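Actinorhodin polyketide putative beta-ketoacyl synthase 2 (Streptomyces coelicolor A3, PDB 1TQY) is the chain length factor of the actinorhodin polyketide synthase, a member of the beta-ketoacyl-ACP synthase family that probably takes part in building the polyketide chain. Local coordinates at residues V16-P21 with A27-A32. Residues are numbered along the deposited sequence; the frame is centred on the assembly and turned at random.
Sequences VGVVAP and APYWSA. With NA (sodium ion), chain K.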
loop_
_atom_site.group_PDB
_atom_site.type_symbol
_atom_site.label_atom_id
_atom_site.label_comp_id
_atom_site.label_asym_id
_atom_site.label_seq_id
_atom_site.Cartn_x
_atom_site.Cartn_y
_atom_site.Cartn_z
ATOM N N VAL B 16 -4.145 7.358 21.195
ATOM C CA VAL B 16 -5.105 6.803 20.254
ATOM C C VAL B 16 -6.108 7.854 19.795
ATOM O O VAL B 16 -6.381 8.822 20.502
ATOM C CB VAL B 16 -5.859 5.586 20.868
ATOM C CG1 VAL B 16 -4.851 4.586 21.439
ATOM C CG2 VAL B 16 -6.831 6.043 21.937
ATOM N N GLY B 17 -6.621 7.666 18.585
ATOM C CA GLY B 17 -7.598 8.584 18.027
ATOM C C GLY B 17 -8.663 7.777 17.312
ATOM O O GLY B 17 -8.364 7.075 16.342
ATOM N N VAL B 18 -9.906 7.849 17.776
ATOM C CA VAL B 18 -10.938 7.061 17.126
ATOM C C VAL B 18 -12.076 7.844 16.499
ATOM O O VAL B 18 -12.587 8.812 17.064
ATOM C CB VAL B 18 -11.540 5.998 18.082
ATOM C CG1 VAL B 18 -10.434 5.336 18.900
ATOM C CG2 VAL B 18 -12.583 6.604 18.963
ATOM N N VAL B 19 -12.439 7.427 15.294
ATOM C CA VAL B 19 -13.539 8.020 14.557
ATOM C C VAL B 19 -14.420 6.836 14.154
ATOM O O VAL B 19 -14.131 6.121 13.187
ATOM C CB VAL B 19 -13.017 8.810 13.317
ATOM C CG1 VAL B 19 -12.233 10.040 13.786
ATOM C CG2 VAL B 19 -12.110 7.938 12.457
ATOM N N ALA B 20 -15.488 6.620 14.915
ATOM C CA ALA B 20 -16.388 5.491 14.670
ATOM C C ALA B 20 -17.867 5.831 14.542
ATOM O O ALA B 20 -18.338 6.826 15.092
ATOM C CB ALA B 20 -16.198 4.452 15.769
ATOM N N PRO B 21 -18.625 4.986 13.820
ATOM C CA PRO B 21 -20.061 5.207 13.624
ATOM C C PRO B 21 -20.844 5.339 14.931
ATOM O O PRO B 21 -21.925 5.917 14.943
ATOM C CB PRO B 21 -20.494 3.989 12.807
ATOM C CG PRO B 21 -19.259 3.670 12.009
ATOM C CD PRO B 21 -18.173 3.810 13.055
ATOM N N ALA B 27 -13.639 8.470 24.076
ATOM C CA ALA B 27 -14.625 8.406 25.151
ATOM C C ALA B 27 -16.012 7.982 24.679
ATOM O O ALA B 27 -16.576 7.010 25.189
ATOM C CB ALA B 27 -14.703 9.740 25.884
ATOM N N PRO B 28 -16.585 8.703 23.699
ATOM C CA PRO B 28 -17.917 8.350 23.200
ATOM C C PRO B 28 -17.946 6.917 22.671
ATOM O O PRO B 28 -18.898 6.173 22.898
ATOM C CB PRO B 28 -18.155 9.370 22.090
ATOM C CG PRO B 28 -17.296 10.523 22.483
ATOM C CD PRO B 28 -16.047 9.865 22.976
ATOM N N TYR B 29 -16.893 6.539 21.961
ATOM C CA TYR B 29 -16.807 5.202 21.403
ATOM C C TYR B 29 -16.802 4.127 22.491
ATOM O O TYR B 29 -17.643 3.232 22.489
ATOM C CB TYR B 29 -15.546 5.079 20.553
ATOM C CG TYR B 29 -15.260 3.665 20.117
ATOM C CD1 TYR B 29 -16.047 3.037 19.158
ATOM C CD2 TYR B 29 -14.216 2.944 20.687
ATOM C CE1 TYR B 29 -15.803 1.726 18.774
ATOM C CE2 TYR B 29 -13.967 1.633 20.309
ATOM C CZ TYR B 29 -14.764 1.036 19.352
ATOM O OH TYR B 29 -14.496 -0.252 18.977
ATOM N N TRP B 30 -15.852 4.216 23.411
ATOM C CA TRP B 30 -15.741 3.252 24.503
ATOM C C TRP B 30 -17.037 3.159 25.303
ATOM O O TRP B 30 -17.408 2.091 25.800
ATOM C CB TRP B 30 -14.610 3.654 25.436
ATOM C CG TRP B 30 -14.380 2.685 26.538
ATOM C CD1 TRP B 30 -14.445 2.941 27.874
ATOM C CD2 TRP B 30 -13.966 1.320 26.410
ATOM N NE1 TRP B 30 -14.087 1.823 28.591
ATOM C CE2 TRP B 30 -13.787 0.813 27.715
ATOM C CE3 TRP B 30 -13.726 0.477 25.317
ATOM C CZ2 TRP B 30 -13.375 -0.500 27.964
ATOM C CZ3 TRP B 30 -13.316 -0.829 25.562
ATOM C CH2 TRP B 30 -13.144 -1.303 26.878
ATOM N N SER B 31 -17.725 4.284 25.432
ATOM C CA SER B 31 -18.973 4.297 26.162
ATOM C C SER B 31 -20.041 3.492 25.434
ATOM O O SER B 31 -20.778 2.728 26.055
ATOM C CB SER B 31 -19.462 5.727 26.357
ATOM O OG SER B 31 -20.816 5.714 26.785
ATOM N N ALA B 32 -20.120 3.659 24.118
ATOM C CA ALA B 32 -21.112 2.946 23.312
ATOM C C ALA B 32 -20.831 1.441 23.265
ATOM O O ALA B 32 -21.751 0.622 23.305
ATOM C CB ALA B 32 -21.140 3.516 21.898
HETATM NA NA NA K . -23.556 6.610 13.545
HETATM O O HOH W 1 -25.125 6.375 15.261
HETATM O O HOH W 2 -25.840 6.208 11.664
HETATM O O HOH W 3 -22.941 8.372 14.016
#
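Tyr29 packs against Val18 and Ala20, joining the first strand of the thiolase fold, residues 11-20, to the short helix 26-34 that comes soon after it. Val18 and Ala20 both direct their side chains at the helix, whereas Val19 between them faces the other way, onto helix 78-93. Two methyl groups meet the tyrosine at different levels. Val18 CG2 lies 3.7 Å from Tyr29 CB, at the root of the side chain, and the two side chains cross at about a right angle. Farther out, Ala20 CB approaches the ring obliquely, 3.7 Å from Tyr29 CD1. With CG anti to the backbone N (chi1 171°), the tyrosine reaches past both residues, and its hydroxyl is hydrogen-bonded to Thr352 OG1 on helix 345-359. That helix also packs on Val18 through Val351 and on the tyrosine through Leu348. The Thr352 bond gives the hydroxyl of this buried residue a polar partner, while the contact with the strand is apolar. The strand ends at Ala20, and the next residue, Pro21, points its CB away from the helix. Pro21 O binds a sodium ion at 2.3 Å, with Gln58 O and water molecules as further ligands.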